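Local coordinates for conserved hypothetical protein (PDB 1TSJ) that is of unknown function but belongs to the glyoxalase superfamily, among proteins of the 3-demethylubiquinone-9 3-methyltransferase family, at residues N14-A19 with G47-S52; L22-S25 with E31-T34; S75-V80 with P107-F112; R88-L93 with G97-P102. All blocks are in the same frame, centred on the assembly; numbering follows the deposited sequence.

Contact 1 (N14-A19 with G47-S52)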
loop_
_atom_site.group_PDB
_atom_site.type_symbol
_atom_site.label_atom_id
_atom_site.label_comp_id
_atom_site.label_asym_id
_atom_site.label_seq_id
_atom_site.Cartn_x
_atom_site.Cartn_y
_atom_site.Cartn_z
ATOM N N ASN A 14 0.960 7.475 -14.130
ATOM C CA ASN A 14 -0.146 6.676 -14.606
ATOM C C ASN A 14 0.535 5.621 -15.355
ATOM O O ASN A 14 0.429 5.540 -16.533
ATOM C CB ASN A 14 -1.014 7.519 -15.440
ATOM C CG ASN A 14 -1.629 8.619 -14.628
ATOM O OD1 ASN A 14 -2.526 8.410 -13.767
ATOM N ND2 ASN A 14 -1.113 9.807 -14.834
ATOM N N GLN A 15 1.341 4.878 -14.610
ATOM C CA GLN A 15 2.235 3.959 -15.215
ATOM C C GLN A 15 2.254 2.609 -14.509
ATOM O O GLN A 15 3.167 1.782 -14.678
ATOM C CB GLN A 15 3.631 4.584 -15.281
ATOM C CG GLN A 15 3.755 5.906 -16.029
ATOM C CD GLN A 15 5.246 6.212 -16.243
ATOM O OE1 GLN A 15 5.820 5.866 -17.295
ATOM N NE2 GLN A 15 5.887 6.811 -15.219
ATOM N N ALA A 16 1.224 2.359 -13.745
ATOM C CA ALA A 16 1.263 1.191 -12.911
ATOM C C ALA A 16 1.075 -0.070 -13.733
ATOM O O ALA A 16 1.771 -1.007 -13.535
ATOM C CB ALA A 16 0.194 1.282 -11.797
ATOM N N GLU A 17 0.117 -0.094 -14.636
ATOM C CA GLU A 17 -0.087 -1.297 -15.452
ATOM C C GLU A 17 1.153 -1.723 -16.251
ATOM O O GLU A 17 1.538 -2.879 -16.252
ATOM C CB GLU A 17 -1.319 -1.100 -16.291
ATOM C CG GLU A 17 -1.684 -2.290 -17.065
ATOM C CD GLU A 17 -3.092 -2.212 -17.697
ATOM O OE1 GLU A 17 -3.512 -1.222 -18.367
ATOM O OE2 GLU A 17 -3.807 -3.216 -17.575
ATOM N N GLU A 18 1.827 -0.771 -16.837
ATOM C CA GLU A 18 3.135 -1.009 -17.421
ATOM C C GLU A 18 4.257 -1.468 -16.433
ATOM O O GLU A 18 5.019 -2.381 -16.807
ATOM C CB GLU A 18 3.672 0.280 -18.148
ATOM C CG GLU A 18 2.626 1.417 -18.455
ATOM C CD GLU A 18 3.241 2.836 -18.858
ATOM O OE1 GLU A 18 2.418 3.933 -18.880
ATOM O OE2 GLU A 18 4.558 2.844 -19.130
ATOM N N ALA A 19 4.457 -0.740 -15.293
ATOM C CA ALA A 19 5.434 -1.083 -14.289
ATOM C C ALA A 19 5.189 -2.492 -13.847
ATOM O O ALA A 19 6.066 -3.364 -13.979
ATOM C CB ALA A 19 5.283 -0.257 -13.116
ATOM N N GLY A 47 -8.933 4.187 -16.432
ATOM C CA GLY A 47 -7.975 3.310 -17.099
ATOM C C GLY A 47 -6.716 3.197 -16.246
ATOM O O GLY A 47 -5.954 2.202 -16.347
ATOM N N THR A 48 -6.525 4.153 -15.350
ATOM C CA THR A 48 -5.508 4.015 -14.334
ATOM C C THR A 48 -5.720 2.956 -13.259
ATOM O O THR A 48 -6.853 2.584 -12.982
ATOM C CB THR A 48 -5.316 5.329 -13.659
ATOM O OG1 THR A 48 -4.783 6.231 -14.653
ATOM C CG2 THR A 48 -4.145 5.207 -12.623
ATOM N N VAL A 49 -4.633 2.463 -12.640
ATOM C CA VAL A 49 -4.762 1.423 -11.608
ATOM C C VAL A 49 -5.213 2.058 -10.312
ATOM O O VAL A 49 -4.713 3.079 -9.910
ATOM C CB VAL A 49 -3.472 0.645 -11.467
ATOM C CG1 VAL A 49 -3.605 -0.265 -10.357
ATOM C CG2 VAL A 49 -3.268 -0.130 -12.698
ATOM N N GLN A 50 -6.198 1.464 -9.699
ATOM C CA GLN A 50 -6.671 1.885 -8.405
ATOM C C GLN A 50 -6.093 0.955 -7.425
ATOM O O GLN A 50 -5.768 1.298 -6.329
ATOM C CB GLN A 50 -8.168 1.687 -8.323
ATOM C CG GLN A 50 -8.902 1.991 -6.977
ATOM C CD GLN A 50 -10.478 1.831 -7.194
ATOM O OE1 GLN A 50 -11.322 2.520 -6.487
ATOM N NE2 GLN A 50 -10.895 0.984 -8.225
ATOM N N HIS A 51 -6.030 -0.291 -7.806
ATOM C CA HIS A 51 -5.569 -1.223 -6.851
ATOM C C HIS A 51 -4.941 -2.375 -7.664
ATOM O O HIS A 51 -5.636 -2.924 -8.501
ATOM C CB HIS A 51 -6.765 -1.665 -5.950
ATOM C CG HIS A 51 -6.408 -2.711 -4.886
ATOM N ND1 HIS A 51 -7.088 -3.938 -4.771
ATOM C CD2 HIS A 51 -5.454 -2.702 -3.875
ATOM C CE1 HIS A 51 -6.569 -4.622 -3.744
ATOM N NE2 HIS A 51 -5.592 -3.895 -3.177
ATOM N N SER A 52 -3.657 -2.724 -7.393
ATOM C CA SER A 52 -2.993 -3.944 -7.924
ATOM C C SER A 52 -2.295 -4.666 -6.793
ATOM O O SER A 52 -1.676 -4.092 -5.979
ATOM C CB SER A 52 -1.926 -3.611 -9.024
ATOM O OG SER A 52 -1.682 -4.723 -9.929
HETATM O O HOH W 1 -3.521 1.486 -16.487
#
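N14 reaches T48 across the approach to helix 16-26. Its CB lies 4.1 Å from T48 OG1, and CG, set beside the backbone N and opposite the carbonyl carbon (chi1 -64°), lies 4.0 Å from the same T48 OG1. At the amide oxygen the distance falls: N14 OD1 accepts a hydrogen bond from T48 OG1 at 3.3 Å. The hydroxyl does not come in along a lone pair but stands above the amide plane, 36° out of it, with a C=O...O angle of 115°. CG2 of T48 also lies against this oxygen, N14 OD1 to T48 CG2 being 3.8 Å. Q15, the next residue, takes the N-cap position, and its O receives the amide N of A19 at 2.9 Å. Helix 16-26 begins here, laid against the entry to strand 49-56, consistent with the helix-on-sheet architecture of the glyoxalase superfamily. A16 turns its CB toward that strand and meets V49 CB at 3.7 Å, both residues buried. The CG2 branch of V49, which also lies close to A16 CB, leans on the backbone of E17, 3.9 Å from E17 N. Further out, one water donates to E17 OE1 and, at a doubtfully short distance, to G47 O. K37 NZ reaches the same two oxygens, through a salt bridge to E17 and a hydrogen bond to G47.

Contact 2 (L22-S25 with E31-T34)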
loop_
_atom_site.group_PDB
_atom_site.type_symbol
_atom_site.label_atom_id
_atom_site.label_comp_id
_atom_site.label_asym_id
_atom_site.label_seq_id
_atom_site.Cartn_x
_atom_site.Cartn_y
_atom_site.Cartn_z
ATOM N N LEU A 22 5.939 -5.058 -16.455
ATOM C CA LEU A 22 7.398 -5.105 -16.582
ATOM C C LEU A 22 8.046 -5.959 -15.545
ATOM O O LEU A 22 8.997 -6.785 -15.837
ATOM C CB LEU A 22 8.001 -3.665 -16.504
ATOM C CG LEU A 22 9.551 -3.599 -16.597
ATOM C CD1 LEU A 22 9.872 -4.155 -17.954
ATOM C CD2 LEU A 22 10.289 -2.170 -16.394
ATOM N N TYR A 23 7.619 -5.800 -14.308
ATOM C CA TYR A 23 8.340 -6.555 -13.293
ATOM C C TYR A 23 7.899 -8.035 -13.234
ATOM O O TYR A 23 8.644 -8.974 -12.995
ATOM C CB TYR A 23 8.116 -5.898 -11.910
ATOM C CG TYR A 23 8.433 -4.458 -11.808
ATOM C CD1 TYR A 23 7.688 -3.630 -11.013
ATOM C CD2 TYR A 23 9.499 -3.895 -12.532
ATOM C CE1 TYR A 23 7.991 -2.294 -10.978
ATOM C CE2 TYR A 23 9.827 -2.524 -12.418
ATOM C CZ TYR A 23 9.053 -1.752 -11.660
ATOM O OH TYR A 23 9.326 -0.378 -11.547
ATOM N N THR A 24 6.610 -8.202 -13.363
ATOM C CA THR A 24 5.946 -9.517 -13.470
ATOM C C THR A 24 6.646 -10.382 -14.555
ATOM O O THR A 24 6.923 -11.542 -14.393
ATOM C CB THR A 24 4.339 -9.186 -13.732
ATOM O OG1 THR A 24 3.620 -9.022 -12.421
ATOM C CG2 THR A 24 3.701 -10.360 -14.387
ATOM N N SER A 25 6.939 -9.759 -15.691
ATOM C CA SER A 25 7.561 -10.406 -16.909
ATOM C C SER A 25 9.019 -10.828 -16.656
ATOM O O SER A 25 9.388 -11.960 -16.901
ATOM C CB SER A 25 7.427 -9.450 -18.119
ATOM O OG SER A 25 6.052 -9.193 -18.340
ATOM N N GLU A 31 3.221 -12.890 -10.780
ATOM C CA GLU A 31 1.906 -12.948 -11.339
ATOM C C GLU A 31 1.068 -11.754 -10.889
ATOM O O GLU A 31 1.098 -11.354 -9.764
ATOM C CB GLU A 31 1.266 -14.189 -10.848
ATOM C CG GLU A 31 -0.093 -14.342 -11.487
ATOM C CD GLU A 31 -0.894 -15.553 -11.000
ATOM O OE1 GLU A 31 -0.469 -16.152 -10.031
ATOM O OE2 GLU A 31 -1.977 -15.863 -11.589
ATOM N N ILE A 32 0.278 -11.183 -11.782
ATOM C CA ILE A 32 -0.662 -10.207 -11.374
ATOM C C ILE A 32 -1.850 -10.894 -10.666
ATOM O O ILE A 32 -2.585 -11.639 -11.309
ATOM C CB ILE A 32 -1.104 -9.393 -12.542
ATOM C CG1 ILE A 32 -0.041 -8.360 -12.874
ATOM C CG2 ILE A 32 -2.299 -8.591 -12.179
ATOM C CD1 ILE A 32 -0.227 -7.631 -14.259
ATOM N N ILE A 33 -2.022 -10.684 -9.346
ATOM C CA ILE A 33 -3.158 -11.258 -8.777
ATOM C C ILE A 33 -4.431 -10.361 -8.807
ATOM O O ILE A 33 -5.494 -10.850 -8.820
ATOM C CB ILE A 33 -2.860 -12.023 -7.436
ATOM C CG1 ILE A 33 -3.465 -11.334 -6.269
ATOM C CG2 ILE A 33 -1.346 -12.284 -7.161
ATOM C CD1 ILE A 33 -4.949 -11.657 -6.073
ATOM N N THR A 34 -4.363 -9.058 -8.962
ATOM C CA THR A 34 -5.527 -8.169 -8.780
ATOM C C THR A 34 -5.104 -6.890 -9.454
ATOM O O THR A 34 -4.019 -6.338 -9.171
ATOM C CB THR A 34 -5.778 -7.875 -7.245
ATOM O OG1 THR A 34 -6.554 -8.947 -6.581
ATOM C CG2 THR A 34 -6.510 -6.462 -6.932
#
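The flat group here is the peptide joining E31 to I32, and T24 of helix 16-26 sits over one of its faces. T24 OG1 stands almost straight above the carbonyl carbon, 4.0 Å from E31 C, and is equally far from I32 N at 4.0 Å. Contact is therefore made through the face of the peptide, and no hydrogen bond links the two segments. Beside this plane the CG1 branch of I32 comes up to the same hydroxyl, T24 OG1 to I32 CG1 being 3.7 Å, with the two side chains at about a right angle. I32 presents that branch because CG1 lies opposite its own carbonyl carbon and beside the backbone N (chi1 -79°). T24 CG2 takes the place opposite the threonine N and comes within 4.4 Å of E31 CA. E31 CB points away from the helix, and the residue meets T24 through its backbone. The strand is held from another direction: E31 pairs through its backbone with T55 of strand 49-56, while I33 and T34 both face I53 as a classic beta bulge. At the bulge, T34 O accepts a hydrogen bond from S52 OG. A helix packed at the surface on the strand that follows it, after a short connection, is consistent with the alpha/beta architecture of the glyoxalase superfamily.

Contact 3 (S75-V80 with P107-F112)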
loop_
_atom_site.group_PDB
_atom_site.type_symbol
_atom_site.label_atom_id
_atom_site.label_comp_id
_atom_site.label_asym_id
_atom_site.label_seq_id
_atom_site.Cartn_x
_atom_site.Cartn_y
_atom_site.Cartn_z
ATOM N N SER A 75 6.028 3.715 -0.526
ATOM C CA SER A 75 5.726 3.328 0.836
ATOM C C SER A 75 5.626 1.903 1.352
ATOM O O SER A 75 5.869 0.920 0.702
ATOM C CB SER A 75 4.443 4.081 1.249
ATOM O OG SER A 75 3.267 3.643 0.739
ATOM N N LEU A 76 5.334 1.817 2.642
ATOM C CA LEU A 76 5.096 0.521 3.313
ATOM C C LEU A 76 3.704 0.461 3.790
ATOM O O LEU A 76 3.271 1.273 4.485
ATOM C CB LEU A 76 6.010 0.305 4.527
ATOM C CG LEU A 76 7.477 0.265 4.074
ATOM C CD1 LEU A 76 8.369 0.310 5.234
ATOM C CD2 LEU A 76 7.932 -0.871 3.263
ATOM N N PHE A 77 3.023 -0.549 3.400
ATOM C CA PHE A 77 1.653 -0.612 3.561
ATOM C C PHE A 77 1.487 -1.689 4.628
ATOM O O PHE A 77 1.685 -2.915 4.419
ATOM C CB PHE A 77 0.934 -0.930 2.212
ATOM C CG PHE A 77 -0.563 -1.181 2.328
ATOM C CD1 PHE A 77 -1.444 -0.211 1.984
ATOM C CD2 PHE A 77 -1.042 -2.270 2.872
ATOM C CE1 PHE A 77 -2.772 -0.382 2.183
ATOM C CE2 PHE A 77 -2.387 -2.470 2.958
ATOM C CZ PHE A 77 -3.242 -1.522 2.605
ATOM N N VAL A 78 1.072 -1.175 5.796
ATOM C CA VAL A 78 0.867 -1.961 6.950
ATOM C C VAL A 78 -0.635 -2.269 7.227
ATOM O O VAL A 78 -1.485 -1.423 7.508
ATOM C CB VAL A 78 1.679 -1.327 8.202
ATOM C CG1 VAL A 78 1.691 -2.273 9.441
ATOM C CG2 VAL A 78 3.087 -0.853 7.819
ATOM N N THR A 79 -0.905 -3.544 7.090
ATOM C CA THR A 79 -2.087 -4.170 7.606
ATOM C C THR A 79 -2.070 -4.422 9.146
ATOM O O THR A 79 -1.411 -5.349 9.713
ATOM C CB THR A 79 -2.288 -5.468 6.906
ATOM O OG1 THR A 79 -2.426 -5.213 5.498
ATOM C CG2 THR A 79 -3.619 -6.076 7.333
ATOM N N VAL A 80 -2.847 -3.579 9.801
ATOM C CA VAL A 80 -2.941 -3.461 11.232
ATOM C C VAL A 80 -3.957 -4.524 11.741
ATOM O O VAL A 80 -4.942 -4.870 11.012
ATOM C CB VAL A 80 -3.232 -1.975 11.554
ATOM C CG1 VAL A 80 -3.392 -1.822 12.979
ATOM C CG2 VAL A 80 -1.960 -1.079 11.078
ATOM N N PRO A 107 -13.913 3.226 3.936
ATOM C CA PRO A 107 -14.208 1.966 3.325
ATOM C C PRO A 107 -13.274 1.774 2.096
ATOM O O PRO A 107 -12.807 2.811 1.509
ATOM C CB PRO A 107 -15.710 2.086 3.004
ATOM C CG PRO A 107 -16.194 2.938 4.154
ATOM C CD PRO A 107 -15.147 4.029 4.021
ATOM N N PRO A 108 -12.940 0.486 1.800
ATOM C CA PRO A 108 -13.148 -0.769 2.699
ATOM C C PRO A 108 -12.301 -1.046 4.021
ATOM O O PRO A 108 -12.130 -2.244 4.478
ATOM C CB PRO A 108 -12.723 -1.848 1.762
ATOM C CG PRO A 108 -11.399 -1.242 1.190
ATOM C CD PRO A 108 -11.893 0.223 0.795
ATOM N N TYR A 109 -11.733 0.002 4.603
ATOM C CA TYR A 109 -10.994 -0.162 5.808
ATOM C C TYR A 109 -11.841 0.321 6.984
ATOM O O TYR A 109 -12.587 1.300 6.878
ATOM C CB TYR A 109 -9.736 0.632 5.648
ATOM C CG TYR A 109 -8.948 0.069 4.523
ATOM C CD1 TYR A 109 -8.632 0.793 3.417
ATOM C CD2 TYR A 109 -8.475 -1.209 4.599
ATOM C CE1 TYR A 109 -7.848 0.225 2.436
ATOM C CE2 TYR A 109 -7.747 -1.789 3.661
ATOM C CZ TYR A 109 -7.427 -1.121 2.579
ATOM O OH TYR A 109 -6.671 -1.822 1.601
ATOM N N ARG A 110 -11.758 -0.327 8.124
ATOM C CA ARG A 110 -12.311 0.304 9.324
ATOM C C ARG A 110 -11.603 1.680 9.572
ATOM O O ARG A 110 -12.217 2.725 9.913
ATOM C CB ARG A 110 -12.283 -0.682 10.529
ATOM C CG ARG A 110 -12.881 -0.117 11.817
ATOM N N GLU A 111 -10.315 1.732 9.321
ATOM C CA GLU A 111 -9.561 2.944 9.601
ATOM C C GLU A 111 -8.312 2.925 8.701
ATOM O O GLU A 111 -7.825 1.928 8.287
ATOM C CB GLU A 111 -9.211 2.933 11.050
ATOM C CG GLU A 111 -8.558 4.188 11.612
ATOM C CD GLU A 111 -8.693 4.216 13.187
ATOM O OE1 GLU A 111 -8.532 5.352 13.855
ATOM O OE2 GLU A 111 -8.941 3.071 13.769
ATOM N N PHE A 112 -7.788 4.063 8.403
ATOM C CA PHE A 112 -6.700 4.110 7.524
ATOM C C PHE A 112 -5.967 5.364 7.863
ATOM O O PHE A 112 -6.588 6.376 8.178
ATOM C CB PHE A 112 -7.199 4.171 6.086
ATOM C CG PHE A 112 -6.113 4.329 5.103
ATOM C CD1 PHE A 112 -5.436 3.203 4.615
ATOM C CD2 PHE A 112 -5.801 5.544 4.653
ATOM C CE1 PHE A 112 -4.346 3.312 3.686
ATOM C CE2 PHE A 112 -4.714 5.694 3.758
ATOM C CZ PHE A 112 -3.946 4.536 3.284
#
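F77 and Y109 approach from opposite directions, the Y109 hydroxyl coming to the edge of the F77 ring. This phenol oxygen lies near the ring plane, with Y109 OH 3.6 Å from F77 CZ; the carbon behind it, Y109 CZ, is 4.2 Å from the same F77 CZ. No hydrogen bond crosses the contact, which consists of aromatic side chains, with the Y109 hydroxyl at its closest point. F112 closes in from another quarter: F77 CE1 arrives at the edge of the F112 ring, 4.3 Å from F112 CE1, while seen from the F77 ring the approach is oblique. Extension of F77 comes from CG lying opposite its backbone N (chi1 173°), which carries the ring clear of strand 76-79. Y109 is positioned by its predecessor, since P108 CG sits 4.0 Å above the plane of the tyrosine ring, over its centre. P108 itself follows a cis peptide. Between the two aromatic residues of the second segment, R110 and E111 both face L127 in a classic beta bulge, where the chain turns a corner. On the F77 side, the ring meets that of F9 with the planes about 15° apart and also touches A126. Strand 76-79 runs between strands 6-11 and 122-127 in the sheet, and helix 83-94 packs on V78 and V80; strand 109-116 joins from across strand 122-127.

Contact 4 (R88-L93 with G97-P102); sequences RLFNGL and GAILMP
L93 faces G97 across the turn that ends helix 83-94, and its amide N is gripped by two carbonyls of the preceding turn. L93 N bonds to L89 O at 2.8 Å and weakly to F90 O at 3.3 Å. L93 O in turn lies 4.4 Å from G97 CA, a backbone approach without a hydrogen bond. The side-chain part of the contact belongs to F90. With CG opposite its backbone N (chi1 -176°), the ring is carried away from the helix toward the strand, and its far corner, F90 CZ, meets I99 CG1 at 4.2 Å. I99 brings that branch up at about a right angle to F90. F90 CE1 comes within 4.4 Å of P102 CA, and the carbonyl O of the selenomethionine M101 lies near the ring plane at its edge. The amide oxygen of N91 also sits at the edge of this ring, in plane; the same OD1 accepts a hydrogen bond from K94 NZ. The helix thus packs through one aromatic side chain on the strand that follows it, F90 also packing against A113 and V115 of strand 109-116 and L125 of strand 122-127. L100 and M101 both face W114 as a classic beta bulge. With no hydrogen bond or salt bridge between the segments, the helix is joined to strand 98-102 mainly by apolar packing, and the backbone bonds are made within the helix on one side and to strand 109-116 on the other.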
loop_
_atom_site.group_PDB
_atom_site.type_symbol
_atom_site.label_atom_id
_atom_site.label_comp_id
_atom_site.label_asym_id
_atom_site.label_seq_id
_atom_site.Cartn_x
_atom_site.Cartn_y
_atom_site.Cartn_z
ATOM N N ARG A 88 -0.850 2.688 18.549
ATOM C CA ARG A 88 0.586 2.531 18.700
ATOM C C ARG A 88 1.503 2.897 17.505
ATOM O O ARG A 88 2.490 3.647 17.643
ATOM C CB ARG A 88 0.816 1.034 19.044
ATOM C CG ARG A 88 -0.040 0.487 20.281
ATOM C CD ARG A 88 0.783 -0.725 21.067
ATOM N NE ARG A 88 0.178 -1.275 22.370
ATOM C CZ ARG A 88 -0.430 -2.524 22.548
ATOM N NH1 ARG A 88 -0.578 -3.434 21.504
ATOM N NH2 ARG A 88 -0.935 -2.848 23.780
ATOM N N LEU A 89 1.235 2.329 16.328
ATOM C CA LEU A 89 2.104 2.576 15.196
ATOM C C LEU A 89 1.902 4.025 14.747
ATOM O O LEU A 89 2.904 4.758 14.428
ATOM C CB LEU A 89 1.822 1.617 14.037
ATOM C CG LEU A 89 2.526 0.336 13.761
ATOM C CD1 LEU A 89 2.538 -0.300 14.956
ATOM C CD2 LEU A 89 1.668 -0.522 12.845
ATOM N N PHE A 90 0.628 4.441 14.738
ATOM C CA PHE A 90 0.326 5.776 14.313
ATOM C C PHE A 90 1.136 6.765 15.176
ATOM O O PHE A 90 1.973 7.545 14.697
ATOM C CB PHE A 90 -1.221 6.043 14.262
ATOM C CG PHE A 90 -1.555 7.418 13.717
ATOM C CD1 PHE A 90 -1.630 7.645 12.392
ATOM C CD2 PHE A 90 -1.716 8.503 14.574
ATOM C CE1 PHE A 90 -1.856 8.910 11.883
ATOM C CE2 PHE A 90 -1.935 9.754 14.073
ATOM C CZ PHE A 90 -2.004 9.955 12.736
ATOM N N ASN A 91 0.910 6.705 16.470
ATOM C CA ASN A 91 1.544 7.650 17.386
ATOM C C ASN A 91 3.087 7.519 17.362
ATOM O O ASN A 91 3.742 8.515 17.521
ATOM C CB ASN A 91 1.065 7.352 18.827
ATOM C CG ASN A 91 -0.488 7.533 19.029
ATOM O OD1 ASN A 91 -1.155 8.439 18.506
ATOM N ND2 ASN A 91 -1.022 6.687 19.805
ATOM N N GLY A 92 3.639 6.285 17.199
ATOM C CA GLY A 92 5.064 5.988 17.098
ATOM C C GLY A 92 5.737 6.626 15.924
ATOM O O GLY A 92 6.819 7.265 16.071
ATOM N N LEU A 93 5.086 6.532 14.751
ATOM C CA LEU A 93 5.662 6.996 13.507
ATOM C C LEU A 93 5.407 8.493 13.247
ATOM O O LEU A 93 6.192 9.182 12.566
ATOM C CB LEU A 93 5.064 6.137 12.408
ATOM C CG LEU A 93 5.366 4.631 12.508
ATOM C CD1 LEU A 93 4.513 3.728 11.409
ATOM C CD2 LEU A 93 6.835 4.569 12.303
ATOM N N GLY A 97 6.907 13.705 12.515
ATOM C CA GLY A 97 6.527 13.309 11.183
ATOM C C GLY A 97 5.449 14.106 10.533
ATOM O O GLY A 97 4.732 14.940 11.201
ATOM N N ALA A 98 5.303 13.831 9.235
ATOM C CA ALA A 98 4.165 14.364 8.507
ATOM C C ALA A 98 3.036 13.390 8.474
ATOM O O ALA A 98 3.223 12.265 8.227
ATOM C CB ALA A 98 4.523 14.797 7.075
ATOM N N ILE A 99 1.846 13.886 8.706
ATOM C CA ILE A 99 0.627 13.198 8.520
ATOM C C ILE A 99 0.120 13.531 7.162
ATOM O O ILE A 99 -0.249 14.629 6.935
ATOM C CB ILE A 99 -0.270 13.584 9.574
ATOM C CG1 ILE A 99 0.199 12.987 10.903
ATOM C CG2 ILE A 99 -1.590 13.016 9.353
ATOM C CD1 ILE A 99 0.422 14.109 11.920
ATOM N N LEU A 100 0.151 12.572 6.242
ATOM C CA LEU A 100 -0.353 12.745 4.893
ATOM C C LEU A 100 -1.894 12.555 4.864
ATOM O O LEU A 100 -2.633 13.172 4.114
ATOM C CB LEU A 100 0.375 11.806 3.915
ATOM C CG LEU A 100 1.920 11.713 4.155
ATOM C CD1 LEU A 100 2.727 10.795 3.260
ATOM C CD2 LEU A 100 2.724 13.080 4.220
HETATM N N MSE A 101 -2.350 11.686 5.729
HETATM C CA MSE A 101 -3.710 11.511 6.026
HETATM C C MSE A 101 -3.887 10.904 7.390
HETATM O O MSE A 101 -3.205 9.920 7.747
HETATM C CB MSE A 101 -4.261 10.561 5.054
HETATM C CG MSE A 101 -5.677 10.201 5.390
HETATM SE SE MSE A 101 -6.142 8.896 3.998
HETATM C CE MSE A 101 -5.248 9.901 2.136
ATOM N N PRO A 102 -4.777 11.498 8.182
ATOM C CA PRO A 102 -4.942 11.056 9.601
ATOM C C PRO A 102 -5.934 9.994 9.695
ATOM O O PRO A 102 -6.431 9.607 8.692
ATOM C CB PRO A 102 -5.440 12.255 10.315
ATOM C CG PRO A 102 -6.382 12.895 9.200
ATOM C CD PRO A 102 -5.655 12.638 7.821
#

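Contacts 1 and 2 place helix 16-26 on the neighbouring strands 49-56 and 31-37 and touch each other where S52 OG meets T34 O; contacts 3 and 4 lie on the other side of the chain's centre. Contact 3 is buried and made by three aromatic side chains, while contacts 2 and 4 are surface contacts, each joining a helix to the strand that follows it in the chain. Contact 1, partly buried, is alone in having a direct hydrogen bond between its segments. Contacts 3 and 4 pack together: F112 lies against the selenium of M101, and V78 against L89. Contacts 2 and 4 are farthest apart, with centres about 31 Å apart, yet all four reach one sheet.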